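Local coordinates for pumilio homolog 23 (Arabidopsis thaliana, PDB 5WZJ), which binds a specific sequence of 18S rRNA through pumilio repeats and probably regulates translation and the stability of target mRNAs, at residues 40-51 against 68-79; 278-287 against 316-326. All blocks are in the same frame, centred on the assembly; numbering follows the deposited sequence.

Interaction 1: 40-51 against 68-79; sequences RSVICGNALEET and LQTLLEGCELDQ. With nucleotides of chain B.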
# COMPACT_ATOMS: atom_id res chain seq x y z
N ARG A 40 9.76 -24.16 -29.19
CA ARG A 40 8.96 -24.30 -27.98
C ARG A 40 7.58 -23.65 -28.15
O ARG A 40 6.56 -24.26 -27.81
CB ARG A 40 9.71 -23.67 -26.81
CG ARG A 40 9.11 -23.94 -25.45
CD ARG A 40 9.91 -23.22 -24.39
NE ARG A 40 9.57 -23.66 -23.05
CZ ARG A 40 8.50 -23.25 -22.37
NH1 ARG A 40 7.64 -22.40 -22.93
NH2 ARG A 40 8.28 -23.71 -21.15
N SER A 41 7.54 -22.43 -28.66
CA SER A 41 6.26 -21.75 -28.78
C SER A 41 5.37 -22.42 -29.82
O SER A 41 4.14 -22.43 -29.68
CB SER A 41 6.48 -20.27 -29.11
OG SER A 41 6.34 -20.04 -30.49
N VAL A 42 5.98 -23.00 -30.86
CA VAL A 42 5.19 -23.76 -31.83
C VAL A 42 4.59 -25.01 -31.19
O VAL A 42 3.42 -25.33 -31.40
CB VAL A 42 6.05 -24.09 -33.06
CG1 VAL A 42 5.28 -24.97 -34.04
CG2 VAL A 42 6.52 -22.81 -33.74
N ILE A 43 5.39 -25.74 -30.40
CA ILE A 43 4.89 -26.93 -29.71
C ILE A 43 3.77 -26.54 -28.72
O ILE A 43 2.75 -27.23 -28.62
CB ILE A 43 6.04 -27.66 -28.99
CG1 ILE A 43 6.99 -28.30 -30.01
CG2 ILE A 43 5.50 -28.68 -27.99
CD1 ILE A 43 8.24 -28.89 -29.38
N CYS A 44 3.96 -25.46 -27.97
CA CYS A 44 2.91 -24.99 -27.08
C CYS A 44 1.60 -24.80 -27.83
O CYS A 44 0.54 -25.22 -27.37
CB CYS A 44 3.34 -23.70 -26.38
SG CYS A 44 4.57 -23.86 -25.07
N GLY A 45 1.66 -24.21 -29.03
CA GLY A 45 0.45 -23.99 -29.80
C GLY A 45 -0.17 -25.27 -30.32
O GLY A 45 -1.40 -25.44 -30.27
N ASN A 46 0.65 -26.20 -30.81
CA ASN A 46 0.12 -27.49 -31.23
C ASN A 46 -0.55 -28.21 -30.07
O ASN A 46 -1.62 -28.81 -30.23
CB ASN A 46 1.24 -28.37 -31.80
CG ASN A 46 1.82 -27.81 -33.08
OD1 ASN A 46 1.22 -26.93 -33.72
ND2 ASN A 46 2.98 -28.32 -33.48
N ALA A 47 0.05 -28.15 -28.88
CA ALA A 47 -0.52 -28.87 -27.75
C ALA A 47 -1.85 -28.26 -27.33
O ALA A 47 -2.77 -29.00 -26.94
CB ALA A 47 0.47 -28.89 -26.59
N LEU A 48 -2.00 -26.94 -27.44
CA LEU A 48 -3.28 -26.32 -27.13
C LEU A 48 -4.40 -26.89 -28.01
O LEU A 48 -5.53 -27.06 -27.54
CB LEU A 48 -3.20 -24.80 -27.29
CG LEU A 48 -2.42 -24.08 -26.19
CD1 LEU A 48 -2.34 -22.58 -26.47
CD2 LEU A 48 -3.07 -24.33 -24.82
N GLU A 49 -4.08 -27.23 -29.26
CA GLU A 49 -5.10 -27.82 -30.13
C GLU A 49 -5.64 -29.12 -29.55
O GLU A 49 -6.81 -29.45 -29.76
CB GLU A 49 -4.53 -28.06 -31.53
CG GLU A 49 -4.38 -26.79 -32.35
CD GLU A 49 -3.79 -27.05 -33.74
OE1 GLU A 49 -3.96 -28.18 -34.26
OE2 GLU A 49 -3.16 -26.13 -34.29
N GLU A 50 -4.81 -29.86 -28.81
CA GLU A 50 -5.28 -31.10 -28.21
C GLU A 50 -6.25 -30.89 -27.06
O GLU A 50 -6.76 -31.88 -26.52
CB GLU A 50 -4.08 -31.93 -27.74
CG GLU A 50 -3.18 -32.34 -28.88
CD GLU A 50 -3.93 -33.11 -29.96
OE1 GLU A 50 -4.71 -34.03 -29.60
OE2 GLU A 50 -3.75 -32.79 -31.15
N THR A 51 -6.50 -29.65 -26.65
CA THR A 51 -7.52 -29.40 -25.64
C THR A 51 -8.90 -29.12 -26.24
O THR A 51 -9.86 -28.99 -25.48
CB THR A 51 -7.13 -28.22 -24.74
OG1 THR A 51 -7.13 -27.00 -25.50
CG2 THR A 51 -5.74 -28.43 -24.14
N LEU A 68 -1.05 -27.07 -18.76
CA LEU A 68 -1.79 -26.13 -19.59
C LEU A 68 -1.36 -24.70 -19.31
O LEU A 68 -1.26 -23.89 -20.23
CB LEU A 68 -3.30 -26.33 -19.37
CG LEU A 68 -4.30 -25.57 -20.24
CD1 LEU A 68 -3.95 -25.67 -21.74
CD2 LEU A 68 -5.71 -26.08 -19.99
N GLN A 69 -1.06 -24.38 -18.04
CA GLN A 69 -0.51 -23.06 -17.72
C GLN A 69 0.77 -22.80 -18.50
O GLN A 69 0.97 -21.71 -19.06
CB GLN A 69 -0.21 -22.94 -16.23
CG GLN A 69 -1.43 -22.79 -15.34
CD GLN A 69 -1.03 -22.54 -13.91
OE1 GLN A 69 -0.95 -23.47 -13.11
NE2 GLN A 69 -0.76 -21.28 -13.58
N THR A 70 1.67 -23.78 -18.51
CA THR A 70 2.92 -23.66 -19.26
C THR A 70 2.65 -23.44 -20.74
O THR A 70 3.27 -22.57 -21.36
CB THR A 70 3.77 -24.92 -19.05
OG1 THR A 70 4.00 -25.11 -17.65
CG2 THR A 70 5.11 -24.79 -19.78
N LEU A 71 1.71 -24.20 -21.32
CA LEU A 71 1.38 -24.03 -22.73
C LEU A 71 0.84 -22.62 -23.03
O LEU A 71 1.20 -22.00 -24.04
CB LEU A 71 0.37 -25.08 -23.16
CG LEU A 71 0.80 -26.53 -22.91
CD1 LEU A 71 -0.29 -27.47 -23.35
CD2 LEU A 71 2.10 -26.84 -23.65
N LEU A 72 -0.03 -22.11 -22.16
CA LEU A 72 -0.66 -20.82 -22.44
C LEU A 72 0.35 -19.68 -22.35
O LEU A 72 0.26 -18.72 -23.11
CB LEU A 72 -1.83 -20.59 -21.49
CG LEU A 72 -3.05 -21.47 -21.75
CD1 LEU A 72 -4.04 -21.41 -20.60
CD2 LEU A 72 -3.72 -21.05 -23.05
N GLU A 73 1.31 -19.78 -21.43
CA GLU A 73 2.32 -18.74 -21.30
C GLU A 73 3.47 -18.90 -22.29
O GLU A 73 4.29 -17.99 -22.41
CB GLU A 73 2.85 -18.71 -19.85
CG GLU A 73 1.81 -18.17 -18.79
CD GLU A 73 2.11 -18.63 -17.34
OE1 GLU A 73 1.32 -18.29 -16.41
OE2 GLU A 73 3.13 -19.33 -17.12
N GLY A 74 3.54 -20.02 -23.01
CA GLY A 74 4.63 -20.24 -23.94
C GLY A 74 4.23 -20.10 -25.40
O GLY A 74 5.09 -20.05 -26.28
N CYS A 75 2.92 -20.05 -25.66
CA CYS A 75 2.43 -20.05 -27.03
C CYS A 75 2.40 -18.63 -27.58
O CYS A 75 2.65 -17.65 -26.87
CB CYS A 75 1.04 -20.69 -27.09
SG CYS A 75 -0.29 -19.63 -26.37
N GLU A 76 2.07 -18.51 -28.85
CA GLU A 76 1.95 -17.20 -29.48
C GLU A 76 0.51 -16.72 -29.46
O GLU A 76 -0.42 -17.47 -29.13
CB GLU A 76 2.50 -17.25 -30.92
CG GLU A 76 4.00 -17.06 -30.99
CD GLU A 76 4.60 -17.67 -32.24
OE1 GLU A 76 3.96 -18.56 -32.84
OE2 GLU A 76 5.71 -17.25 -32.63
N LEU A 77 0.33 -15.46 -29.86
CA LEU A 77 -0.94 -14.76 -29.66
C LEU A 77 -2.10 -15.46 -30.36
O LEU A 77 -3.18 -15.62 -29.77
CB LEU A 77 -0.80 -13.32 -30.13
CG LEU A 77 -2.04 -12.42 -30.06
CD1 LEU A 77 -2.49 -12.22 -28.62
CD2 LEU A 77 -1.75 -11.08 -30.72
N ASP A 78 -1.91 -15.87 -31.61
CA ASP A 78 -3.02 -16.46 -32.36
C ASP A 78 -3.54 -17.72 -31.67
O ASP A 78 -4.75 -17.93 -31.57
CB ASP A 78 -2.60 -16.78 -33.79
CG ASP A 78 -2.51 -15.54 -34.66
OD1 ASP A 78 -3.06 -14.49 -34.28
OD2 ASP A 78 -1.89 -15.63 -35.75
N GLN A 79 -2.63 -18.58 -31.21
CA GLN A 79 -3.04 -19.84 -30.59
C GLN A 79 -3.68 -19.58 -29.23
O GLN A 79 -4.64 -20.25 -28.85
CB GLN A 79 -1.84 -20.79 -30.47
CG GLN A 79 -1.35 -21.37 -31.80
CD GLN A 79 -0.92 -20.29 -32.81
OE1 GLN A 79 -0.13 -19.40 -32.50
NE2 GLN A 79 -1.47 -20.37 -34.02
P G B 11 -6.95 -24.06 -2.12
OP1 G B 11 -8.41 -23.95 -1.88
OP2 G B 11 -6.03 -24.38 -1.01
O5' G B 11 -6.83 -25.15 -3.26
C5' G B 11 -5.61 -25.82 -3.55
C4' G B 11 -5.69 -26.45 -4.91
O4' G B 11 -5.30 -25.46 -5.90
C3' G B 11 -4.80 -27.67 -5.15
O3' G B 11 -5.42 -28.55 -6.10
C2' G B 11 -3.58 -27.05 -5.81
O2' G B 11 -2.82 -27.95 -6.58
C1' G B 11 -4.24 -25.97 -6.68
N9 G B 11 -3.32 -24.88 -7.03
C8 G B 11 -2.70 -24.00 -6.18
N7 G B 11 -1.87 -23.18 -6.80
C5 G B 11 -1.95 -23.56 -8.14
C6 G B 11 -1.29 -23.05 -9.28
O6 G B 11 -0.46 -22.14 -9.34
N1 G B 11 -1.65 -23.75 -10.44
C2 G B 11 -2.55 -24.79 -10.50
N2 G B 11 -2.79 -25.33 -11.71
N3 G B 11 -3.18 -25.27 -9.44
C4 G B 11 -2.83 -24.62 -8.30
O HOH W 1 5.73 -21.49 -21.04
O HOH W 2 2.00 -20.98 -30.45
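Leu48 is the knob of this helix-helix contact: its side chain enters a hole formed by Leu68, Leu71, Leu72 and Gln79. Its CG stands anti to the carbonyl carbon (chi1 -73°), pointing into that hole, where the two methyls part. Leu48 CD2 meets Leu68 CD1 tightly at 3.5 Å, the two leucines crossing at about a right angle, while Leu48 CD1 lies 3.6 Å from Cys75 SG. One turn earlier Cys44 lays its CB 3.6 Å from Leu71 O. Ala47 CB touches Leu71 CD1. Two glycines allow close approach: Gly74 CA lies against Cys44 SG, and Gly45 CA is 3.8 Å from Gln79 CG. Arg40, with CG anti to the backbone N (chi1 -170°) and its chain extended, turns a guanidinium edge to Gly74 CA. In the plane of that group a water accepts from Arg40 NH1 at 2.8 Å and donates to Thr70 O. A second water joins Ser41 O to Glu76 N, which precedes the helix 77-87. On helix 64-74, Gln69 OE1 accepts from N1 and N2 of G11 of chain B. Segments 40-49 and 68-74, 125° apart in direction, are thus held by apolar interlocking inside and water-mediated bonds at the margin.

Interaction 2: 278-287 against 316-326; sequences LESMKDNSFS and ELSVDRCANFV. With nucleotides of chain B.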
# COMPACT_ATOMS: atom_id res chain seq x y z
N LEU A 278 -24.30 3.14 7.07
CA LEU A 278 -23.66 3.31 8.38
C LEU A 278 -23.68 2.01 9.18
O LEU A 278 -22.66 1.62 9.76
CB LEU A 278 -24.34 4.43 9.16
CG LEU A 278 -23.80 4.69 10.57
CD1 LEU A 278 -22.33 5.09 10.51
CD2 LEU A 278 -24.61 5.76 11.30
N GLU A 279 -24.82 1.31 9.19
CA GLU A 279 -24.96 0.08 9.98
C GLU A 279 -24.10 -1.07 9.47
O GLU A 279 -23.82 -2.00 10.22
CB GLU A 279 -26.42 -0.37 10.03
CG GLU A 279 -27.26 0.34 11.08
CD GLU A 279 -28.76 0.11 10.89
OE1 GLU A 279 -29.14 -0.71 10.01
OE2 GLU A 279 -29.55 0.75 11.61
N SER A 280 -23.71 -1.05 8.20
CA SER A 280 -22.86 -2.10 7.65
C SER A 280 -21.37 -1.77 7.76
O SER A 280 -20.55 -2.60 7.36
CB SER A 280 -23.22 -2.36 6.18
OG SER A 280 -24.61 -2.63 6.03
N MET A 281 -21.02 -0.60 8.30
CA MET A 281 -19.65 -0.09 8.22
C MET A 281 -18.67 -0.89 9.07
O MET A 281 -17.45 -0.77 8.87
CB MET A 281 -19.62 1.38 8.66
CG MET A 281 -18.41 2.15 8.15
SD MET A 281 -18.42 2.26 6.34
CE MET A 281 -19.84 3.31 6.07
N LYS A 282 -19.15 -1.67 10.04
CA LYS A 282 -18.28 -2.47 10.89
C LYS A 282 -18.02 -3.85 10.31
O LYS A 282 -17.18 -4.58 10.85
CB LYS A 282 -18.88 -2.59 12.29
CG LYS A 282 -19.07 -1.24 12.98
CD LYS A 282 -19.70 -1.37 14.36
CE LYS A 282 -19.91 0.01 14.99
NZ LYS A 282 -20.45 -0.05 16.38
N ASP A 283 -18.69 -4.21 9.22
CA ASP A 283 -18.41 -5.47 8.55
C ASP A 283 -17.01 -5.44 7.93
O ASP A 283 -16.59 -4.43 7.36
CB ASP A 283 -19.46 -5.72 7.48
CG ASP A 283 -19.20 -7.00 6.72
OD1 ASP A 283 -19.58 -8.05 7.25
OD2 ASP A 283 -18.60 -6.95 5.62
N ASN A 284 -16.28 -6.56 8.05
CA ASN A 284 -14.91 -6.54 7.54
C ASN A 284 -14.87 -6.37 6.02
O ASN A 284 -14.02 -5.64 5.50
CB ASN A 284 -14.14 -7.79 7.93
CG ASN A 284 -12.72 -7.78 7.37
OD1 ASN A 284 -11.89 -6.98 7.79
ND2 ASN A 284 -12.46 -8.63 6.37
N SER A 285 -15.77 -7.04 5.30
CA SER A 285 -15.75 -6.94 3.84
C SER A 285 -16.19 -5.55 3.36
O SER A 285 -15.57 -4.98 2.45
CB SER A 285 -16.63 -8.02 3.22
OG SER A 285 -16.08 -9.30 3.52
N PHE A 286 -17.27 -5.02 3.92
CA PHE A 286 -17.77 -3.72 3.45
C PHE A 286 -16.83 -2.59 3.84
O PHE A 286 -16.67 -1.61 3.08
CB PHE A 286 -19.17 -3.47 4.03
CG PHE A 286 -19.88 -2.28 3.43
CD1 PHE A 286 -19.98 -2.12 2.05
CD2 PHE A 286 -20.47 -1.34 4.25
CE1 PHE A 286 -20.65 -1.03 1.51
CE2 PHE A 286 -21.15 -0.24 3.71
CZ PHE A 286 -21.25 -0.09 2.34
N SER A 287 -16.23 -2.67 5.03
CA SER A 287 -15.31 -1.61 5.45
C SER A 287 -14.16 -1.47 4.46
O SER A 287 -13.81 -0.36 4.05
CB SER A 287 -14.80 -1.86 6.87
OG SER A 287 -14.07 -3.08 6.95
N GLU A 316 -17.37 6.68 17.33
CA GLU A 316 -17.87 5.31 17.42
C GLU A 316 -17.24 4.42 16.35
O GLU A 316 -16.85 3.28 16.63
CB GLU A 316 -19.39 5.27 17.30
CG GLU A 316 -19.94 3.85 17.39
CD GLU A 316 -21.43 3.76 17.07
OE1 GLU A 316 -22.13 4.80 17.11
OE2 GLU A 316 -21.90 2.64 16.77
N LEU A 317 -17.13 4.93 15.12
CA LEU A 317 -16.53 4.14 14.05
C LEU A 317 -15.02 3.99 14.24
O LEU A 317 -14.44 2.96 13.87
CB LEU A 317 -16.86 4.77 12.69
CG LEU A 317 -18.36 4.74 12.33
CD1 LEU A 317 -18.65 5.58 11.09
CD2 LEU A 317 -18.89 3.31 12.14
N SER A 318 -14.38 4.99 14.86
CA SER A 318 -12.94 4.94 15.09
C SER A 318 -12.53 3.91 16.14
O SER A 318 -11.37 3.50 16.17
CB SER A 318 -12.42 6.31 15.50
OG SER A 318 -12.60 7.24 14.45
N VAL A 319 -13.45 3.49 17.02
CA VAL A 319 -13.09 2.47 18.00
C VAL A 319 -13.41 1.07 17.51
O VAL A 319 -13.07 0.09 18.19
CB VAL A 319 -13.76 2.71 19.37
CG1 VAL A 319 -13.36 4.07 19.91
CG2 VAL A 319 -15.27 2.59 19.27
N ASP A 320 -14.02 0.94 16.33
CA ASP A 320 -14.31 -0.38 15.81
C ASP A 320 -13.11 -0.95 15.06
O ASP A 320 -12.44 -0.25 14.29
CB ASP A 320 -15.53 -0.35 14.89
CG ASP A 320 -15.81 -1.69 14.28
OD1 ASP A 320 -16.30 -2.56 15.03
OD2 ASP A 320 -15.53 -1.89 13.08
N ARG A 321 -12.87 -2.25 15.26
CA ARG A 321 -11.70 -2.92 14.70
C ARG A 321 -11.66 -2.87 13.18
O ARG A 321 -10.57 -2.98 12.60
CB ARG A 321 -11.67 -4.38 15.18
CG ARG A 321 -12.76 -5.26 14.58
CD ARG A 321 -12.99 -6.57 15.37
NE ARG A 321 -11.84 -7.48 15.35
CZ ARG A 321 -11.65 -8.43 14.44
NH1 ARG A 321 -10.58 -9.22 14.51
NH2 ARG A 321 -12.51 -8.59 13.44
N CYS A 322 -12.80 -2.72 12.50
CA CYS A 322 -12.80 -2.60 11.04
C CYS A 322 -13.10 -1.18 10.57
O CYS A 322 -12.40 -0.66 9.70
CB CYS A 322 -13.84 -3.56 10.42
SG CYS A 322 -13.45 -5.31 10.64
N ALA A 323 -14.14 -0.56 11.12
CA ALA A 323 -14.55 0.75 10.64
C ALA A 323 -13.50 1.83 10.88
O ALA A 323 -13.56 2.87 10.22
CB ALA A 323 -15.87 1.15 11.31
N ASN A 324 -12.56 1.63 11.81
CA ASN A 324 -11.60 2.72 12.03
C ASN A 324 -10.73 2.93 10.80
O ASN A 324 -10.27 4.05 10.56
CB ASN A 324 -10.74 2.47 13.28
CG ASN A 324 -9.57 1.56 13.02
OD1 ASN A 324 -8.46 2.03 12.74
ND2 ASN A 324 -9.79 0.25 13.12
N PHE A 325 -10.53 1.89 9.99
CA PHE A 325 -9.79 2.09 8.74
C PHE A 325 -10.60 2.87 7.72
O PHE A 325 -10.02 3.60 6.90
CB PHE A 325 -9.34 0.75 8.17
CG PHE A 325 -8.33 0.05 9.03
CD1 PHE A 325 -6.98 0.39 8.95
CD2 PHE A 325 -8.73 -0.93 9.93
CE1 PHE A 325 -6.05 -0.25 9.74
CE2 PHE A 325 -7.80 -1.56 10.74
CZ PHE A 325 -6.45 -1.23 10.64
N VAL A 326 -11.94 2.76 7.77
CA VAL A 326 -12.77 3.63 6.95
C VAL A 326 -12.62 5.08 7.39
O VAL A 326 -12.54 5.99 6.56
CB VAL A 326 -14.25 3.19 7.00
CG1 VAL A 326 -15.08 4.06 6.06
CG2 VAL A 326 -14.39 1.72 6.62
P G B 7 -5.21 -7.22 13.60
OP1 G B 7 -5.38 -8.26 14.65
OP2 G B 7 -4.11 -7.22 12.61
O5' G B 7 -6.52 -7.21 12.69
C5' G B 7 -7.80 -7.31 13.27
C4' G B 7 -8.88 -7.18 12.22
O4' G B 7 -9.04 -5.80 11.82
C3' G B 7 -8.62 -7.90 10.91
O3' G B 7 -8.84 -9.30 11.01
C2' G B 7 -9.57 -7.18 9.96
O2' G B 7 -10.90 -7.64 10.14
C1' G B 7 -9.48 -5.74 10.47
N9 G B 7 -8.51 -4.97 9.68
C8 G B 7 -7.14 -5.02 9.76
N7 G B 7 -6.56 -4.24 8.89
C5 G B 7 -7.61 -3.65 8.19
C6 G B 7 -7.60 -2.71 7.13
O6 G B 7 -6.62 -2.21 6.58
N1 G B 7 -8.88 -2.35 6.72
C2 G B 7 -10.03 -2.87 7.27
N2 G B 7 -11.18 -2.42 6.74
N3 G B 7 -10.05 -3.75 8.26
C4 G B 7 -8.82 -4.09 8.67
P U B 6 -0.43 -2.50 14.49
OP1 U B 6 -0.45 -1.72 15.75
OP2 U B 6 0.76 -3.28 14.12
O5' U B 6 -1.67 -3.51 14.47
C5' U B 6 -2.17 -4.12 15.65
C4' U B 6 -3.66 -4.34 15.53
O4' U B 6 -4.33 -3.07 15.69
C3' U B 6 -4.11 -4.91 14.18
O3' U B 6 -5.21 -5.80 14.36
C2' U B 6 -4.57 -3.66 13.43
O2' U B 6 -5.54 -3.90 12.43
C1' U B 6 -5.14 -2.80 14.56
N1 U B 6 -5.11 -1.35 14.31
C2 U B 6 -6.32 -0.70 14.10
O2 U B 6 -7.40 -1.29 14.09
N3 U B 6 -6.23 0.65 13.90
C4 U B 6 -5.08 1.42 13.90
O4 U B 6 -5.15 2.64 13.71
C5 U B 6 -3.87 0.68 14.13
C6 U B 6 -3.93 -0.65 14.32
P U B 5 1.99 -2.55 8.54
OP1 U B 5 2.70 -3.54 9.38
OP2 U B 5 1.12 -2.96 7.41
O5' U B 5 1.11 -1.61 9.49
C5' U B 5 1.69 -1.01 10.64
C4' U B 5 0.64 -0.59 11.63
O4' U B 5 -0.14 0.50 11.07
C3' U B 5 -0.37 -1.68 11.99
O3' U B 5 -0.80 -1.47 13.33
C2' U B 5 -1.52 -1.39 11.04
O2' U B 5 -2.77 -1.89 11.47
C1' U B 5 -1.50 0.13 11.00
N1 U B 5 -2.05 0.72 9.77
C2 U B 5 -3.04 1.67 9.92
O2 U B 5 -3.48 1.99 11.00
N3 U B 5 -3.52 2.22 8.75
C4 U B 5 -3.10 1.92 7.48
O4 U B 5 -3.63 2.50 6.54
C5 U B 5 -2.06 0.93 7.39
C6 U B 5 -1.57 0.38 8.52
O HOH W 3 -16.30 -4.92 13.21
O HOH W 4 -18.00 0.78 17.57
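Two neighbouring pumilio repeats meet here beside the RNA-binding surface, where the turn before helix 284-296 packs against the turn before helix 323-332. Lys282, extended beyond CG, runs across the carboxylate of Asp320, its CG 3.5 Å from Asp320 CG, and ends in a salt bridge from NZ to Glu316 OE2 at 3.1 Å, on the anti lone pair of that oxygen. A water also accepts from Lys282 NZ and donates to Glu316 O. Asp320 OD2 receives two backbone donors: Ala323 N at 2.7 Å, nearly straight at 175° and on the anti lone pair, and Cys322 N from above the carboxylate plane. With an alanine here the carboxylate is gone, and the amides of Cys322 and Ala323 would probably lose their cap, the turn becoming freer to shift. Deeper in, Met281 is bent at chi2 and chi3, which brings SD to 3.8 Å from Val326 CG1 while its CB faces Leu317 CD2.

In the pumilio fold helices 284-296 and 323-332 line the inner, RNA-facing side of the superhelix, and the bases are read from both repeats. Ser287 OG accepts from N2 of G7 of chain B at 3.0 Å, and Asn284 OD1 takes the O2' hydroxyl of that nucleotide. Asn324 matches the edge of U6 of chain B, OD1 accepting from N3 at 2.9 Å and ND2 donating to O2; the same ND2 also donates to Asp320 O. The Phe325 ring lays one face on the G7 base, with C6 3.4 Å above its centre, Asn324 OD1 over the other face, and U5 and U6 of chain B at its edge.

Along the chain, interaction 1 is complete by residue 79, well before interaction 2 starts at 278, and the two share no helix: 40-51 and 68-79 lie on helices 37-49, 64-74 and 77-87 near the N-terminus, whereas 278-287 and 316-326 draw on helices 271-279, 284-296, 314-318 and 323-332. Their centres are 47 Å apart and their nearest atoms about 26 Å, so they do not touch. The all-helical superhelix and the RNA strand connect them. Interaction 1 joins the helix 37-49 to Pumilio 1, beside G11 of chain B; interaction 2 joins Pumilio 5 to Pumilio 6, beside G7 and its neighbours. Higher nucleotide numbers thus meet earlier repeats, an antiparallel course along the protein.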